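Local coordinates for protein ADP-dependent (S)-NAD(P)H-hydrate dehydratase (Enterococcus faecalis, PDB 2R3B) that probably dehydrates the S-form of hydrated NAD(P)H using ADP, which becomes AMP, and so repairs a damaged form of the nicotinamide coenzymes, at residues B[66-69]-B[74-77]; B[76-81]-B[107-112]; B[59-64]-B[84-89]; B[143-148]-B[239-244]. All blocks are in the same frame, centred on the assembly; numbering follows the deposited sequence.

Interaction 1 (B[66-69]-B[74-77]); sequences ACIN and LTTV
Where helix 57-70 nears its end and the chain turns back into strand 74-78, the backbones of Ile68 and Thr75 come closest, with their CA atoms 6.8 Å apart. The contact belongs to a beta-alpha-beta unit made of strand 46-50, helix 57-70 and strand 74-78, and it joins the helix to the second of the two parallel strands. Three buried side chains carry it. Thr75 points toward the helix and offers its hydroxyl there: at chi1 -63° OG1 lies anti to the carbonyl carbon, while CG2 lies anti to the backbone N. Cys67 answers from the helix: its CB points toward the strand, and with SG anti to the backbone N (chi1 -172°) the sulfur comes up to the Thr75 hydroxyl. Ile68 approaches Thr75 at about a right angle and touches it with the middle of its longer branch rather than with its end. Leu49 of strand 46-50 packs against both Cys67 and Thr75, which brings the neighbouring strand into the same small cluster, and Ile68 also packs against Leu277 of a second subunit. Thr75 OG1 thus faces two helix atoms, Cys67 SG at 3.5 Å and the methylene Ile68 CG1 at 4.0 Å.

Interaction 2 (B[76-81]-B[107-112]); sequences TVITDV and NVVEQA
Ile78 pushes its terminal methyl against two successive valines of helix 102-111: CD1 lies 3.8 Å from Val108 CG2 and, equally, 3.8 Å from Val109 CG2. The side chains of Ile78 and Val108 run past one another in opposite directions, whereas Val109 meets the isoleucine at about a right angle, so the methyl is touched by branches of differing orientation. Two residues earlier on the strand, Thr76 makes a looser contact, its CG2 standing 4.2 Å from Val108 CG1. Val108 therefore divides its two methyls between the two strand residues. With chi1 -54° its CG1 is anti to the carbonyl carbon and CG2 sits between the backbone N and the carbonyl carbon; the first meets Thr76 and the second Ile78. No hydrogen bond links the two segments, and all four touching residues are buried and meet through carbon.

Outside this first shell, the helix is held by its own turn. Gln111 N bonds Asn107 O, and Gln111 NE2 also reaches Asn107 OD1 at 3.0 Å, arriving well above the carbonyl plane. The carbonyls of Val109 and Ala112 both accept from Gln142 NE2, just before strand 143-147.

Strand alternation decides which residues take part: Thr76 and Ile78 face helix 102-111, while Val77 between them touches helix 57-70 on the other side of the sheet. Segments 76-78 and 107-111 run at 132°. As in other alpha/beta folds, helix 102-111, connecting strands 95-97 and 114-117, packs on one face of the sheet's parallel part, where Val97 touches Thr76, Ile78 and Val108.

Interaction 3 (B[59-64]-B[84-89]); sequences AIIMST and HGPLHA
Helices 57-70 and 84-90 are consecutive crossovers of the parallel part of the sheet, joining strand 46-50 to 74-78 and 74-78 to 95-97, and they pack side by side through Ile61 and Leu87. The axes of segments 59-64 and 84-89 approach to 9.9 Å and run in nearly the same direction, inclined by 28°. Ile61 is the main projection from the first helix. With chi1 -68° and chi2 173° its long branch is extended, which carries CD1 onto the backbone of the second helix, 3.8 Å from Leu87 N, and beside the proline ring, 4.0 Å from Pro86 CB. One atom back, Ile61 CG1 lies 3.9 Å from Leu87 CB, the two side chains sliding past each other in opposite directions. Leu87 was modelled in two conformers; in one of them its CD1 also approaches Thr64 OG1, a contact that is less certain. Pro92 of a third subunit packs against Ile61.

The hydroxyl of Thr64 is already engaged within its own helix, donating to Ile60 O over 2.7 Å. That carbonyl also receives Thr64 N, and the two donors come from opposite faces of its plane.

Ala59, at the start of the segment, is predicted to bind (6S)-NADPHX, and Ser63 OG bonds Asp235 O of helix 233-247. On the sheet side, Val77 of strand 74-78 touches Ile60, Thr64 and Leu87, and Val96 of strand 95-97 touches Leu87.

Interaction 4 (B[143-148]-B[239-244]); sequences WLIIDG and GIIAGF
Ile145 reaches from strand 143-147 across to Ala242 and Ile241 of helix 233-247 with a single methyl. Its CB is directed toward the helix but, like the short branch CG2, has no partner on 239-244 within 4.2 Å. CG1 continues the line, standing anti to the carbonyl carbon at chi1 -52°, and it too stops short of the helix. A nearly extended second torsion, chi2 156°, then delivers CD1 onto the helix surface. There it presses on the backbone as much as on side chains: it lies 3.6 Å from Ala242 CA and 3.7 Å from Ala242 N. The small side chain of Ala242 probably allows this approach, and CB itself sits 3.7 Å from Ile145 CD1. On the next residue back, Ile241 CG2 closes on the same methyl at 3.7 Å. No hydrogen bond crosses the contact; the side chains that meet are apolar and buried, close to the centre of the chain.

Ile145 also touches Val114 and Leu116 on one adjacent strand and Thr170 on the other. Ile241 in turn rests on Ala258 of helix 252-269. Gly234 and Asp235, near the start of helix 233-247, are predicted to bind AMP and (6S)-NADPHX. The packing of this helix on the central parallel strands is in keeping with the ribokinase-like fold, in which the helix that starts at the nucleotide site lies against them.

All four contacts are buried and none contains a clear hydrogen bond between its segments. Interaction 4 lies nearest the centre of the chain and touches no other subunit, whereas the other three also meet neighbouring copies in the tetramer. Strand 74-78 serves interactions 1 and 2 from opposite faces, and helix 57-70 serves interactions 1 and 3. Val77 links interactions 1, 2 and 3, its CG1 packing 3.7 Å from Ile60 CG1. Cys67 CB meets Gly239 O, so interactions 1 and 4 also adjoin. Chemically, interactions 2 and 4 rely on isoleucine methyls between sheet and helix, interaction 3 on helix-to-helix packing, and interaction 1 brings a sulfur, a hydroxyl and a methylene together.

Interaction 1 (B[66-69]-B[74-77])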
loop_
_atom_site.group_PDB
_atom_site.type_symbol
_atom_site.label_atom_id
_atom_site.label_comp_id
_atom_site.label_asym_id
_atom_site.label_seq_id
_atom_site.Cartn_x
_atom_site.Cartn_y
_atom_site.Cartn_z
ATOM N N ALA B 66 -1.744 12.863 -7.853
ATOM C CA ALA B 66 -1.285 13.758 -8.933
ATOM C C ALA B 66 -0.909 15.122 -8.352
ATOM O O ALA B 66 0.144 15.695 -8.667
ATOM C CB ALA B 66 -2.415 13.922 -10.002
ATOM N N CYS B 67 -1.764 15.647 -7.492
ATOM C CA CYS B 67 -1.529 16.979 -6.909
ATOM C C CYS B 67 -0.260 17.047 -6.047
ATOM O O CYS B 67 0.591 17.930 -6.231
ATOM C CB CYS B 67 -2.768 17.401 -6.114
ATOM S SG CYS B 67 -2.751 19.093 -5.511
ATOM N N ILE B 68 -0.106 16.078 -5.149
ATOM C CA ILE B 68 1.080 15.989 -4.301
ATOM C C ILE B 68 2.319 15.844 -5.145
ATOM O O ILE B 68 3.278 16.604 -4.992
ATOM C CB ILE B 68 0.978 14.793 -3.356
ATOM C CG1 ILE B 68 -0.174 15.040 -2.369
ATOM C CG2 ILE B 68 2.307 14.559 -2.611
ATOM C CD1 ILE B 68 -0.560 13.796 -1.657
ATOM N N ASN B 69 2.299 14.889 -6.071
ATOM C CA ASN B 69 3.467 14.652 -6.909
ATOM C C ASN B 69 3.812 15.804 -7.882
ATOM O O ASN B 69 4.937 15.900 -8.348
ATOM C CB ASN B 69 3.276 13.367 -7.705
ATOM C CG ASN B 69 3.718 12.159 -6.962
ATOM O OD1 ASN B 69 4.929 11.912 -6.874
ATOM N ND2 ASN B 69 2.765 11.380 -6.427
ATOM N N LEU B 74 0.671 22.270 -0.073
ATOM C CA LEU B 74 -0.197 21.635 0.905
ATOM C C LEU B 74 -1.461 21.174 0.222
ATOM O O LEU B 74 -2.003 21.912 -0.584
ATOM C CB LEU B 74 -0.548 22.613 2.020
ATOM C CG LEU B 74 0.547 22.886 3.058
ATOM C CD1 LEU B 74 0.045 23.945 4.035
ATOM C CD2 LEU B 74 0.975 21.614 3.818
ATOM N N THR B 75 -1.901 19.955 0.512
ATOM C CA THR B 75 -3.074 19.381 -0.155
ATOM C C THR B 75 -4.034 18.891 0.922
ATOM O O THR B 75 -3.645 18.100 1.790
ATOM C CB THR B 75 -2.701 18.208 -1.116
ATOM O OG1 THR B 75 -1.864 18.705 -2.175
ATOM C CG2 THR B 75 -3.929 17.557 -1.767
ATOM N N THR B 76 -5.281 19.361 0.832
ATOM C CA THR B 76 -6.369 18.878 1.697
ATOM C C THR B 76 -7.444 18.269 0.832
ATOM O O THR B 76 -7.775 18.834 -0.234
ATOM C CB THR B 76 -6.968 20.017 2.540
ATOM O OG1 THR B 76 -5.915 20.678 3.226
ATOM C CG2 THR B 76 -7.967 19.484 3.578
ATOM N N VAL B 77 -8.009 17.151 1.285
ATOM C CA VAL B 77 -9.037 16.463 0.531
ATOM C C VAL B 77 -10.326 16.456 1.333
ATOM O O VAL B 77 -10.358 15.950 2.457
ATOM C CB VAL B 77 -8.621 15.035 0.144
ATOM C CG1 VAL B 77 -9.635 14.394 -0.841
ATOM C CG2 VAL B 77 -7.199 15.035 -0.514
#

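Interaction 2 (B[76-81]-B[107-112])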
loop_
_atom_site.group_PDB
_atom_site.type_symbol
_atom_site.label_atom_id
_atom_site.label_comp_id
_atom_site.label_asym_id
_atom_site.label_seq_id
_atom_site.Cartn_x
_atom_site.Cartn_y
_atom_site.Cartn_z
ATOM N N THR B 76 -5.281 19.361 0.832
ATOM C CA THR B 76 -6.369 18.878 1.697
ATOM C C THR B 76 -7.444 18.269 0.832
ATOM O O THR B 76 -7.775 18.834 -0.234
ATOM C CB THR B 76 -6.968 20.017 2.540
ATOM O OG1 THR B 76 -5.915 20.678 3.226
ATOM C CG2 THR B 76 -7.967 19.484 3.578
ATOM N N VAL B 77 -8.009 17.151 1.285
ATOM C CA VAL B 77 -9.037 16.463 0.531
ATOM C C VAL B 77 -10.326 16.456 1.333
ATOM O O VAL B 77 -10.358 15.950 2.457
ATOM C CB VAL B 77 -8.621 15.035 0.144
ATOM C CG1 VAL B 77 -9.635 14.394 -0.841
ATOM C CG2 VAL B 77 -7.199 15.035 -0.514
ATOM N N ILE B 78 -11.387 16.999 0.739
ATOM C CA ILE B 78 -12.753 16.854 1.274
ATOM C C ILE B 78 -13.430 15.722 0.508
ATOM O O ILE B 78 -13.656 15.824 -0.696
ATOM C CB ILE B 78 -13.591 18.145 1.110
ATOM C CG1 ILE B 78 -12.933 19.338 1.809
ATOM C CG2 ILE B 78 -15.066 17.922 1.583
ATOM C CD1 ILE B 78 -13.565 20.687 1.372
ATOM N N THR B 79 -13.661 14.623 1.192
ATOM C CA THR B 79 -14.121 13.393 0.586
ATOM C C THR B 79 -14.858 12.593 1.628
ATOM O O THR B 79 -14.742 12.856 2.804
ATOM C CB THR B 79 -12.953 12.564 0.007
ATOM O OG1 THR B 79 -13.497 11.445 -0.699
ATOM C CG2 THR B 79 -12.008 12.025 1.090
ATOM N N ASP B 80 -15.665 11.630 1.217
ATOM C CA ASP B 80 -16.350 10.816 2.233
ATOM C C ASP B 80 -15.341 10.184 3.186
ATOM O O ASP B 80 -14.289 9.672 2.789
ATOM C CB ASP B 80 -17.211 9.744 1.589
ATOM C CG ASP B 80 -18.255 9.200 2.522
ATOM O OD1 ASP B 80 -17.912 8.373 3.397
ATOM O OD2 ASP B 80 -19.443 9.585 2.355
ATOM N N VAL B 81 -15.677 10.211 4.468
ATOM C CA VAL B 81 -14.815 9.626 5.505
ATOM C C VAL B 81 -14.435 8.166 5.225
ATOM O O VAL B 81 -13.346 7.699 5.602
ATOM C CB VAL B 81 -15.456 9.790 6.898
ATOM C CG1 VAL B 81 -16.762 8.987 6.957
ATOM C CG2 VAL B 81 -14.438 9.416 7.946
ATOM N N ASN B 107 -13.734 26.027 6.386
ATOM C CA ASN B 107 -12.478 26.617 6.780
ATOM C C ASN B 107 -11.401 26.328 5.760
ATOM O O ASN B 107 -10.661 27.234 5.346
ATOM C CB ASN B 107 -12.077 26.062 8.139
ATOM C CG ASN B 107 -11.029 26.865 8.840
ATOM O OD1 ASN B 107 -10.385 27.767 8.289
ATOM N ND2 ASN B 107 -10.882 26.565 10.114
ATOM N N VAL B 108 -11.280 25.064 5.374
ATOM C CA VAL B 108 -10.244 24.692 4.421
ATOM C C VAL B 108 -10.497 25.295 3.044
ATOM O O VAL B 108 -9.561 25.717 2.356
ATOM C CB VAL B 108 -9.951 23.158 4.370
ATOM C CG1 VAL B 108 -9.633 22.620 5.778
ATOM C CG2 VAL B 108 -11.044 22.371 3.736
ATOM N N VAL B 109 -11.744 25.364 2.621
ATOM C CA VAL B 109 -12.034 26.037 1.350
ATOM C C VAL B 109 -11.701 27.539 1.408
ATOM O O VAL B 109 -11.153 28.107 0.454
ATOM C CB VAL B 109 -13.514 25.824 0.947
ATOM C CG1 VAL B 109 -13.891 26.775 -0.169
ATOM C CG2 VAL B 109 -13.746 24.358 0.603
ATOM N N GLU B 110 -11.997 28.177 2.539
ATOM C CA GLU B 110 -11.717 29.615 2.727
ATOM C C GLU B 110 -10.220 29.943 2.609
ATOM O O GLU B 110 -9.851 30.985 2.070
ATOM C CB GLU B 110 -12.230 30.063 4.074
ATOM C CG GLU B 110 -12.343 31.556 4.242
ATOM C CD GLU B 110 -11.035 32.248 4.608
ATOM O OE1 GLU B 110 -10.099 31.596 5.177
ATOM O OE2 GLU B 110 -10.943 33.491 4.357
ATOM N N GLN B 111 -9.376 29.036 3.090
ATOM C CA GLN B 111 -7.920 29.189 3.031
ATOM C C GLN B 111 -7.249 28.761 1.714
ATOM O O GLN B 111 -6.053 29.005 1.507
ATOM C CB GLN B 111 -7.294 28.332 4.100
ATOM C CG GLN B 111 -7.611 28.785 5.484
ATOM C CD GLN B 111 -6.855 27.946 6.478
ATOM O OE1 GLN B 111 -5.612 27.906 6.462
ATOM N NE2 GLN B 111 -7.585 27.244 7.339
ATOM N N ALA B 112 -7.985 28.088 0.853
ATOM C CA ALA B 112 -7.385 27.488 -0.341
ATOM C C ALA B 112 -6.933 28.531 -1.345
ATOM O O ALA B 112 -7.603 29.567 -1.520
ATOM C CB ALA B 112 -8.364 26.560 -0.988
#

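Interaction 3 (B[59-64]-B[84-89])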
loop_
_atom_site.group_PDB
_atom_site.type_symbol
_atom_site.label_atom_id
_atom_site.label_comp_id
_atom_site.label_asym_id
_atom_site.label_seq_id
_atom_site.Cartn_x
_atom_site.Cartn_y
_atom_site.Cartn_z
ATOM N N ALA B 59 -11.370 7.870 -7.411
ATOM C CA ALA B 59 -11.150 9.035 -8.295
ATOM C C ALA B 59 -10.403 10.136 -7.567
ATOM O O ALA B 59 -9.445 10.701 -8.092
ATOM C CB ALA B 59 -12.486 9.585 -8.838
ATOM N N ILE B 60 -10.870 10.496 -6.373
ATOM C CA ILE B 60 -10.243 11.582 -5.634
ATOM C C ILE B 60 -8.875 11.190 -5.104
ATOM O O ILE B 60 -7.974 12.045 -4.986
ATOM C CB ILE B 60 -11.173 12.160 -4.529
ATOM C CG1 ILE B 60 -10.783 13.605 -4.231
ATOM C CG2 ILE B 60 -11.165 11.306 -3.288
ATOM C CD1 ILE B 60 -11.045 14.577 -5.354
ATOM N N ILE B 61 -8.694 9.910 -4.829
ATOM C CA ILE B 61 -7.394 9.410 -4.391
ATOM C C ILE B 61 -6.383 9.596 -5.516
ATOM O O ILE B 61 -5.225 10.002 -5.296
ATOM C CB ILE B 61 -7.520 7.936 -3.924
ATOM C CG1 ILE B 61 -8.350 7.903 -2.627
ATOM C CG2 ILE B 61 -6.135 7.302 -3.688
ATOM C CD1 ILE B 61 -8.713 6.454 -2.119
HETATM N N MSE B 62 -6.823 9.335 -6.741
HETATM C CA MSE B 62 -5.932 9.522 -7.894
HETATM C C MSE B 62 -5.610 11.004 -8.174
HETATM O O MSE B 62 -4.453 11.356 -8.439
HETATM C CB MSE B 62 -6.520 8.789 -9.124
HETATM C CG MSE B 62 -6.438 7.280 -8.961
HETATM SE SE MSE B 62 -6.884 6.288 -10.504
HETATM C CE MSE B 62 -8.769 6.498 -10.445
ATOM N N SER B 63 -6.602 11.889 -8.047
ATOM C CA SER B 63 -6.320 13.304 -8.109
ATOM C C SER B 63 -5.355 13.772 -7.044
ATOM O O SER B 63 -4.513 14.642 -7.298
ATOM C CB SER B 63 -7.603 14.112 -7.949
ATOM O OG SER B 63 -8.511 13.819 -8.970
ATOM N N THR B 64 -5.516 13.239 -5.832
ATOM C CA THR B 64 -4.633 13.600 -4.708
ATOM C C THR B 64 -3.199 13.218 -4.998
ATOM O O THR B 64 -2.301 14.026 -4.801
ATOM C CB THR B 64 -5.148 12.938 -3.422
ATOM O OG1 THR B 64 -6.502 13.383 -3.212
ATOM C CG2 THR B 64 -4.245 13.284 -2.211
ATOM N N HIS B 84 -10.950 7.971 3.650
ATOM C CA HIS B 84 -9.757 8.559 4.241
ATOM C C HIS B 84 -8.628 7.557 4.498
ATOM O O HIS B 84 -7.440 7.922 4.390
ATOM C CB HIS B 84 -10.119 9.256 5.530
ATOM C CG HIS B 84 -10.991 10.452 5.348
ATOM N ND1 HIS B 84 -11.407 11.234 6.405
ATOM C CD2 HIS B 84 -11.573 10.971 4.242
ATOM C CE1 HIS B 84 -12.194 12.192 5.955
ATOM N NE2 HIS B 84 -12.319 12.058 4.650
ATOM N N GLY B 85 -8.991 6.331 4.863
ATOM C CA GLY B 85 -8.022 5.240 5.120
ATOM C C GLY B 85 -7.213 4.913 3.868
ATOM O O GLY B 85 -5.992 5.020 3.871
ATOM N N PRO B 86 -7.878 4.475 2.792
ATOM C CA PRO B 86 -7.065 4.143 1.612
ATOM C C PRO B 86 -6.320 5.339 1.051
ATOM O O PRO B 86 -5.242 5.186 0.455
ATOM C CB PRO B 86 -8.090 3.565 0.616
ATOM C CG PRO B 86 -9.391 3.917 1.153
ATOM C CD PRO B 86 -9.285 4.093 2.608
ATOM N N LEU B 87 -6.888 6.531 1.215
ATOM C CA LEU B 87 -6.215 7.737 0.751
ATOM C C LEU B 87 -4.884 7.923 1.498
ATOM O O LEU B 87 -3.841 8.169 0.882
ATOM C CB LEU B 87 -7.128 8.973 0.902
ATOM C CG LEU B 87 -6.637 10.277 0.216
ATOM C CD1 LEU B 87 -7.831 11.138 -0.220
ATOM C CD2 LEU B 87 -5.736 11.080 1.115
ATOM N N HIS B 88 -4.904 7.806 2.816
ATOM C CA HIS B 88 -3.681 7.918 3.585
ATOM C C HIS B 88 -2.722 6.762 3.409
ATOM O O HIS B 88 -1.512 6.942 3.579
ATOM C CB HIS B 88 -3.974 8.109 5.075
ATOM C CG HIS B 88 -4.269 9.529 5.461
ATOM N ND1 HIS B 88 -4.997 9.850 6.591
ATOM C CD2 HIS B 88 -3.900 10.705 4.897
ATOM C CE1 HIS B 88 -5.082 11.171 6.685
ATOM N NE2 HIS B 88 -4.421 11.712 5.670
ATOM N N ALA B 89 -3.226 5.572 3.119
ATOM C CA ALA B 89 -2.314 4.441 2.803
ATOM C C ALA B 89 -1.466 4.791 1.565
ATOM O O ALA B 89 -0.329 4.357 1.462
ATOM C CB ALA B 89 -3.111 3.155 2.532
#

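Interaction 4 (B[143-148]-B[239-244])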
loop_
_atom_site.group_PDB
_atom_site.type_symbol
_atom_site.label_atom_id
_atom_site.label_comp_id
_atom_site.label_asym_id
_atom_site.label_seq_id
_atom_site.Cartn_x
_atom_site.Cartn_y
_atom_site.Cartn_z
ATOM N N TRP B 143 -8.473 30.005 -7.691
ATOM C CA TRP B 143 -8.767 29.186 -8.852
ATOM C C TRP B 143 -9.779 28.125 -8.452
ATOM O O TRP B 143 -9.657 27.518 -7.391
ATOM C CB TRP B 143 -7.492 28.517 -9.352
ATOM C CG TRP B 143 -6.515 29.452 -9.980
ATOM C CD1 TRP B 143 -5.406 29.976 -9.421
ATOM C CD2 TRP B 143 -6.562 29.930 -11.315
ATOM N NE1 TRP B 143 -4.762 30.775 -10.321
ATOM C CE2 TRP B 143 -5.439 30.742 -11.504
ATOM C CE3 TRP B 143 -7.425 29.704 -12.387
ATOM C CZ2 TRP B 143 -5.166 31.358 -12.711
ATOM C CZ3 TRP B 143 -7.155 30.323 -13.591
ATOM C CH2 TRP B 143 -6.041 31.132 -13.742
ATOM N N LEU B 144 -10.761 27.882 -9.311
ATOM C CA LEU B 144 -11.786 26.890 -9.072
ATOM C C LEU B 144 -11.880 26.013 -10.314
ATOM O O LEU B 144 -12.298 26.499 -11.373
ATOM C CB LEU B 144 -13.139 27.559 -8.802
ATOM C CG LEU B 144 -14.372 26.663 -8.687
ATOM C CD1 LEU B 144 -14.171 25.590 -7.607
ATOM C CD2 LEU B 144 -15.644 27.460 -8.387
ATOM N N ILE B 145 -11.526 24.734 -10.189
ATOM C CA ILE B 145 -11.581 23.777 -11.301
ATOM C C ILE B 145 -12.806 22.904 -11.096
ATOM O O ILE B 145 -12.968 22.293 -10.044
ATOM C CB ILE B 145 -10.332 22.911 -11.354
ATOM C CG1 ILE B 145 -9.078 23.789 -11.354
ATOM C CG2 ILE B 145 -10.404 21.942 -12.573
ATOM C CD1 ILE B 145 -7.851 23.042 -10.832
ATOM N N ILE B 146 -13.695 22.892 -12.080
ATOM C CA ILE B 146 -14.964 22.154 -12.016
ATOM C C ILE B 146 -14.851 21.040 -13.042
ATOM O O ILE B 146 -14.732 21.294 -14.230
ATOM C CB ILE B 146 -16.146 23.074 -12.332
ATOM C CG1 ILE B 146 -16.174 24.240 -11.330
ATOM C CG2 ILE B 146 -17.499 22.298 -12.308
ATOM C CD1 ILE B 146 -17.286 25.284 -11.596
ATOM N N ASP B 147 -14.907 19.809 -12.555
ATOM C CA ASP B 147 -14.538 18.618 -13.304
ATOM C C ASP B 147 -15.652 17.587 -13.188
ATOM O O ASP B 147 -16.419 17.586 -12.229
ATOM C CB ASP B 147 -13.239 18.072 -12.702
ATOM C CG ASP B 147 -12.739 16.818 -13.381
ATOM O OD1 ASP B 147 -12.521 16.849 -14.616
ATOM O OD2 ASP B 147 -12.560 15.787 -12.676
ATOM N N GLY B 148 -15.763 16.707 -14.171
ATOM C CA GLY B 148 -16.594 15.497 -14.035
ATOM C C GLY B 148 -18.054 15.782 -13.756
ATOM O O GLY B 148 -18.639 16.705 -14.320
ATOM N N GLY B 239 -5.902 16.758 -11.061
ATOM C CA GLY B 239 -4.973 16.972 -9.980
ATOM C C GLY B 239 -3.688 17.686 -10.358
ATOM O O GLY B 239 -3.167 18.490 -9.588
ATOM N N ILE B 240 -3.166 17.360 -11.527
ATOM C CA ILE B 240 -2.012 18.060 -12.098
ATOM C C ILE B 240 -2.337 19.521 -12.367
ATOM O O ILE B 240 -1.514 20.411 -12.053
ATOM C CB ILE B 240 -1.504 17.403 -13.394
ATOM C CG1 ILE B 240 -1.059 15.964 -13.140
ATOM C CG2 ILE B 240 -0.280 18.193 -13.912
ATOM C CD1 ILE B 240 -0.724 15.101 -14.378
ATOM N N ILE B 241 -3.511 19.783 -12.946
ATOM C CA ILE B 241 -3.922 21.168 -13.206
ATOM C C ILE B 241 -3.954 21.931 -11.886
ATOM O O ILE B 241 -3.393 23.032 -11.744
ATOM C CB ILE B 241 -5.275 21.260 -13.957
ATOM C CG1 ILE B 241 -5.118 20.709 -15.392
ATOM C CG2 ILE B 241 -5.818 22.753 -13.940
ATOM C CD1 ILE B 241 -6.492 20.467 -16.141
ATOM N N ALA B 242 -4.576 21.332 -10.890
ATOM C CA ALA B 242 -4.670 21.992 -9.573
ATOM C C ALA B 242 -3.293 22.298 -8.963
ATOM O O ALA B 242 -3.047 23.393 -8.468
ATOM C CB ALA B 242 -5.558 21.118 -8.621
ATOM N N GLY B 243 -2.384 21.320 -8.976
ATOM C CA GLY B 243 -1.018 21.498 -8.476
ATOM C C GLY B 243 -0.227 22.548 -9.258
ATOM O O GLY B 243 0.558 23.291 -8.684
ATOM N N PHE B 244 -0.435 22.607 -10.578
ATOM C CA PHE B 244 0.218 23.619 -11.377
ATOM C C PHE B 244 -0.269 25.017 -11.026
ATOM O O PHE B 244 0.544 25.924 -10.834
ATOM C CB PHE B 244 0.058 23.344 -12.873
ATOM C CG PHE B 244 1.173 22.526 -13.452
ATOM C CD1 PHE B 244 1.580 21.349 -12.815
ATOM C CD2 PHE B 244 1.782 22.883 -14.640
ATOM C CE1 PHE B 244 2.632 20.582 -13.335
ATOM C CE2 PHE B 244 2.833 22.106 -15.172
ATOM C CZ PHE B 244 3.245 20.955 -14.529
#